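Extracellular ligand-binding receptor (Rhodopseudomonas palustris, PDB 4F06) probably serves as the solute-binding component of an ABC transporter, capturing lignin-derived benzoate compounds such as p-hydroxybenzoic acid for uptake. Local coordinates at residues Met99-Ala105 with Ile116-Thr122. Sequence-based numbering, arbitrary orientation. Where two conformers were deposited one is given.
Sequences MVVMNAA and IVRTSFT. With PHB (p-hydroxybenzoic acid), chain B.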
HETATM    1  N   MSE A  99     -11.291  -1.678  12.317  1.00  7.75           N
HETATM    2  CA  MSE A  99     -10.040  -2.115  11.710  1.00  7.04           C
HETATM    3  C   MSE A  99      -9.497  -0.998  10.851  1.00  6.66           C
HETATM    4  O   MSE A  99     -10.167  -0.483   9.930  1.00  8.22           O
HETATM    5  CB  MSE A  99     -10.256  -3.374  10.865  1.00  8.95           C
HETATM    6  CG  MSE A  99      -8.959  -3.858  10.162  1.00 10.78           C
HETATM    7 SE   MSE A  99      -9.121  -5.625   9.278  0.75 13.60          SE
HETATM    8  CE  MSE A  99     -10.343  -5.285   7.805  1.00 13.11           C
ATOM      9  N   VAL A 100      -8.237  -0.650  11.136  1.00  6.17           N
ATOM     10  CA  VAL A 100      -7.517   0.324  10.317  1.00  6.21           C
ATOM     11  C   VAL A 100      -6.589  -0.431   9.372  1.00  6.00           C
ATOM     12  O   VAL A 100      -5.589  -1.019   9.784  1.00  7.01           O
ATOM     13  CB  VAL A 100      -6.698   1.266  11.226  1.00  7.99           C
ATOM     14  CG1 VAL A 100      -6.011   2.305  10.341  1.00  9.74           C
ATOM     15  CG2 VAL A 100      -7.617   1.961  12.237  1.00  9.24           C
ATOM     16  N   VAL A 101      -6.981  -0.493   8.105  1.00  5.52           N
ATOM     17  CA  VAL A 101      -6.228  -1.247   7.119  1.00  5.40           C
ATOM     18  C   VAL A 101      -5.016  -0.413   6.716  1.00  5.47           C
ATOM     19  O   VAL A 101      -5.154   0.732   6.258  1.00  6.16           O
ATOM     20  CB  VAL A 101      -7.103  -1.601   5.888  1.00  5.43           C
ATOM     21  CG1 VAL A 101      -6.293  -2.217   4.760  1.00  7.17           C
ATOM     22  CG2 VAL A 101      -8.206  -2.555   6.326  1.00  7.47           C
HETATM   23  N   MSE A 102      -3.827  -1.020   6.847  1.00  5.46           N
HETATM   24  CA  MSE A 102      -2.579  -0.329   6.611  1.00  5.72           C
HETATM   25  C   MSE A 102      -1.843  -0.822   5.381  1.00  5.56           C
HETATM   26  O   MSE A 102      -0.708  -0.404   5.132  1.00  6.03           O
HETATM   27  CB  MSE A 102      -1.685  -0.407   7.824  1.00  6.09           C
HETATM   28  CG  MSE A 102      -2.216   0.286   9.067  1.00  7.78           C
HETATM   29 SE   MSE A 102      -1.214  -0.247  10.664  1.00 10.69          SE
HETATM   30  CE  MSE A 102      -1.905   1.064  11.915  1.00  9.29           C
ATOM     31  N   ASN A 103      -2.453  -1.707   4.600  1.00  5.57           N
ATOM     32  CA  ASN A 103      -1.904  -2.004   3.276  1.00  5.97           C
ATOM     33  C   ASN A 103      -2.979  -2.490   2.303  1.00  5.52           C
ATOM     34  O   ASN A 103      -3.220  -1.838   1.263  1.00  6.06           O
ATOM     35  CB  ASN A 103      -0.731  -3.007   3.278  1.00  5.46           C
ATOM     36  CG  ASN A 103      -0.070  -3.054   1.927  1.00  4.63           C
ATOM     37  OD1 ASN A 103       0.628  -2.104   1.543  1.00  5.94           O
ATOM     38  ND2 ASN A 103      -0.321  -4.113   1.157  1.00  5.90           N
ATOM     39  N   ALA A 104      -3.604  -3.643   2.595  1.00  5.17           N
ATOM     40  CA  ALA A 104      -4.468  -4.357   1.612  1.00  5.95           C
ATOM     41  C   ALA A 104      -5.282  -3.347   0.815  1.00  4.90           C
ATOM     42  O   ALA A 104      -6.044  -2.535   1.385  1.00  6.03           O
ATOM     43  CB  ALA A 104      -5.380  -5.274   2.378  1.00  6.87           C
ATOM     44  N   ALA A 105      -5.203  -3.433  -0.527  1.00  4.66           N
ATOM     45  CA  ALA A 105      -5.448  -2.268  -1.387  1.00  5.57           C
ATOM     46  C   ALA A 105      -6.616  -2.519  -2.365  1.00  5.52           C
ATOM     47  O   ALA A 105      -6.861  -1.708  -3.270  1.00  6.79           O
ATOM     48  CB  ALA A 105      -4.180  -1.939  -2.155  1.00  6.09           C
ATOM     49  N   ILE A 116     -14.392  -0.279   8.980  1.00  6.31           N
ATOM     50  CA  ILE A 116     -13.070  -0.269   8.393  1.00  6.71           C
ATOM     51  C   ILE A 116     -12.720   1.165   7.929  1.00  6.68           C
ATOM     52  O   ILE A 116     -13.558   1.878   7.339  1.00  6.98           O
ATOM     53  CB  ILE A 116     -13.030  -1.192   7.145  1.00  6.60           C
ATOM     54  CG1 ILE A 116     -13.108  -2.626   7.591  1.00  8.09           C
ATOM     55  CG2 ILE A 116     -11.745  -0.941   6.336  1.00  7.78           C
ATOM     56  CD1 ILE A 116     -13.345  -3.601   6.466  1.00 10.24           C
ATOM     57  N   VAL A 117     -11.492   1.591   8.227  0.50  5.92           N
ATOM     58  CA  VAL A 117     -10.923   2.786   7.596  0.50  5.95           C
ATOM     59  C   VAL A 117      -9.562   2.430   7.061  0.50  5.49           C
ATOM     60  O   VAL A 117      -8.883   1.617   7.676  0.50  7.18           O
ATOM     61  CB  VAL A 117     -10.906   3.982   8.586  0.50  5.41           C
ATOM     62  CG1 VAL A 117     -10.065   3.661   9.828  0.50  3.84           C
ATOM     63  CG2 VAL A 117     -10.474   5.298   7.923  0.50  6.81           C
ATOM     64  N   ARG A 118      -9.172   2.979   5.911  1.00  5.28           N
ATOM     65  CA  ARG A 118      -7.929   2.541   5.259  1.00  5.02           C
ATOM     66  C   ARG A 118      -6.984   3.723   5.095  1.00  5.52           C
ATOM     67  O   ARG A 118      -7.366   4.751   4.534  1.00  6.11           O
ATOM     68  CB  ARG A 118      -8.252   1.885   3.893  1.00  5.64           C
ATOM     69  CG  ARG A 118      -6.996   1.529   3.105  1.00  5.33           C
ATOM     70  CD  ARG A 118      -7.254   0.448   2.065  1.00  5.53           C
ATOM     71  NE  ARG A 118      -8.450   0.731   1.264  1.00  5.61           N
ATOM     72  CZ  ARG A 118      -9.050  -0.205   0.509  1.00  5.91           C
ATOM     73  NH1 ARG A 118      -8.496  -1.445   0.437  1.00  5.92           N
ATOM     74  NH2 ARG A 118     -10.171   0.072  -0.153  1.00  6.54           N
ATOM     75  N   THR A 119      -5.724   3.547   5.558  1.00  5.68           N
ATOM     76  CA  THR A 119      -4.713   4.621   5.477  1.00  5.36           C
ATOM     77  C   THR A 119      -3.599   4.242   4.497  1.00  5.02           C
ATOM     78  O   THR A 119      -2.563   4.951   4.460  1.00  6.02           O
ATOM     79  CB  THR A 119      -4.096   4.915   6.864  1.00  5.97           C
ATOM     80  OG1 THR A 119      -3.584   3.687   7.382  1.00  6.40           O
ATOM     81  CG2 THR A 119      -5.149   5.479   7.819  1.00  8.04           C
ATOM     82  N   SER A 120      -3.809   3.209   3.685  1.00  5.14           N
ATOM     83  CA  SER A 120      -2.787   2.839   2.710  1.00  4.91           C
ATOM     84  C   SER A 120      -3.105   3.466   1.354  1.00  5.16           C
ATOM     85  O   SER A 120      -2.725   4.631   1.120  1.00  5.84           O
ATOM     86  CB  SER A 120      -2.616   1.318   2.652  1.00  6.22           C
ATOM     87  OG  SER A 120      -3.883   0.704   2.321  1.00  6.22           O
ATOM     88  N   PHE A 121      -3.836   2.750   0.474  1.00  5.06           N
ATOM     89  CA  PHE A 121      -4.049   3.159  -0.927  1.00  5.16           C
ATOM     90  C   PHE A 121      -4.997   2.151  -1.498  1.00  5.22           C
ATOM     91  O   PHE A 121      -5.214   1.074  -0.913  1.00  5.73           O
ATOM     92  CB  PHE A 121      -2.712   3.205  -1.734  1.00  5.58           C
ATOM     93  CG  PHE A 121      -1.937   1.879  -1.703  1.00  5.37           C
ATOM     94  CD1 PHE A 121      -1.141   1.596  -0.565  1.00  5.60           C
ATOM     95  CD2 PHE A 121      -1.991   0.960  -2.745  1.00  6.53           C
ATOM     96  CE1 PHE A 121      -0.384   0.409  -0.508  1.00  6.69           C
ATOM     97  CE2 PHE A 121      -1.249  -0.229  -2.691  1.00  6.17           C
ATOM     98  CZ  PHE A 121      -0.482  -0.501  -1.568  1.00  6.55           C
ATOM     99  N   THR A 122      -5.528   2.444  -2.681  1.00  5.08           N
ATOM    100  CA  THR A 122      -6.154   1.379  -3.502  1.00  5.44           C
ATOM    101  C   THR A 122      -5.444   1.223  -4.828  1.00  5.14           C
ATOM    102  O   THR A 122      -4.698   2.110  -5.295  1.00  5.67           O
ATOM    103  CB  THR A 122      -7.679   1.521  -3.745  1.00  5.32           C
ATOM    104  OG1 THR A 122      -7.900   2.507  -4.756  1.00  6.25           O
ATOM    105  CG2 THR A 122      -8.406   1.831  -2.460  1.00  6.51           C
TER
HETATM  106  C1' PHB B 401      -2.850  -6.650  -1.343  1.00  5.03           C
HETATM  107  O1' PHB B 401      -3.869  -5.945  -1.333  1.00  5.40           O
HETATM  108  O2' PHB B 401      -2.889  -7.920  -1.202  1.00  5.57           O
HETATM  109  C1  PHB B 401      -1.537  -5.977  -1.592  1.00  5.47           C
HETATM  110  C2  PHB B 401      -1.487  -4.757  -2.294  1.00  5.23           C
HETATM  111  C3  PHB B 401      -0.279  -4.162  -2.568  1.00  5.87           C
HETATM  112  C4  PHB B 401       0.900  -4.770  -2.192  1.00  5.78           C
HETATM  113  C5  PHB B 401       0.873  -5.970  -1.511  1.00  6.07           C
HETATM  114  C6  PHB B 401      -0.333  -6.593  -1.215  1.00  6.13           C
HETATM  115  O4  PHB B 401       2.110  -4.251  -2.481  1.00  6.32           O
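Val101 and Arg118 lie side by side on strand 99-101 and the parallel edge strand 116-118 of a periplasmic-binding-protein lobe, where the aliphatic part of the arginine runs along the valine with Arg118 CD 3.9 Å from Val101 CG1. Selenomethionine Met99 and Ile116 share that sheet face, the bent end of Met99 laying CE against Ile116 CD1; Val100 and Val117 meet CG2 to CG1 on the opposite face, which helix 283-301 covers at Val100. Three backbone bonds, Val117 N to Met99 O, Val101 N to Val117 O and Thr119 N to Val101 O, set the parallel register. Beyond the strands both segments turn into loops tied together by side chains. Arg118 starts out extended, CG opposite its own N (chi1 174°), then folds at chi3 (48°), which brings the guanidinium to Ala104; NH1 donates almost within the guanidinium plane to Ala104 O at 2.8 Å, while Thr122 CG2 lies over one face, toward its rim. Further bonds from NH1 and NH2 to Thr106 O and Ser107 O, and from NE to His335, hold the group's rotation. Replacing Arg118 by an alanine removes the guanidinium, and Ala104 O, Thr106 O and Ser107 O would probably lose this shared donor, leaving the loop after strand 99-101 less firmly held. Ser120 OG donates a hydrogen bond to Asn103 O at 2.8 Å from above the carbonyl plane, not along a lone pair. Phe121 and Asn103 point the same way, amide and ring planes 76° apart, with Asn103 OD1 3.4 Å from Phe121 CE1; Asn103 ND2 bonds to Tyr80 O. The Phe121 ring turns an edge to p-hydroxybenzoic acid, Phe121 CZ 3.8 Å from PHB C3. The ligand's carboxylate is met by the backbone: Ala105 N donates to PHB O1' at 3.0 Å.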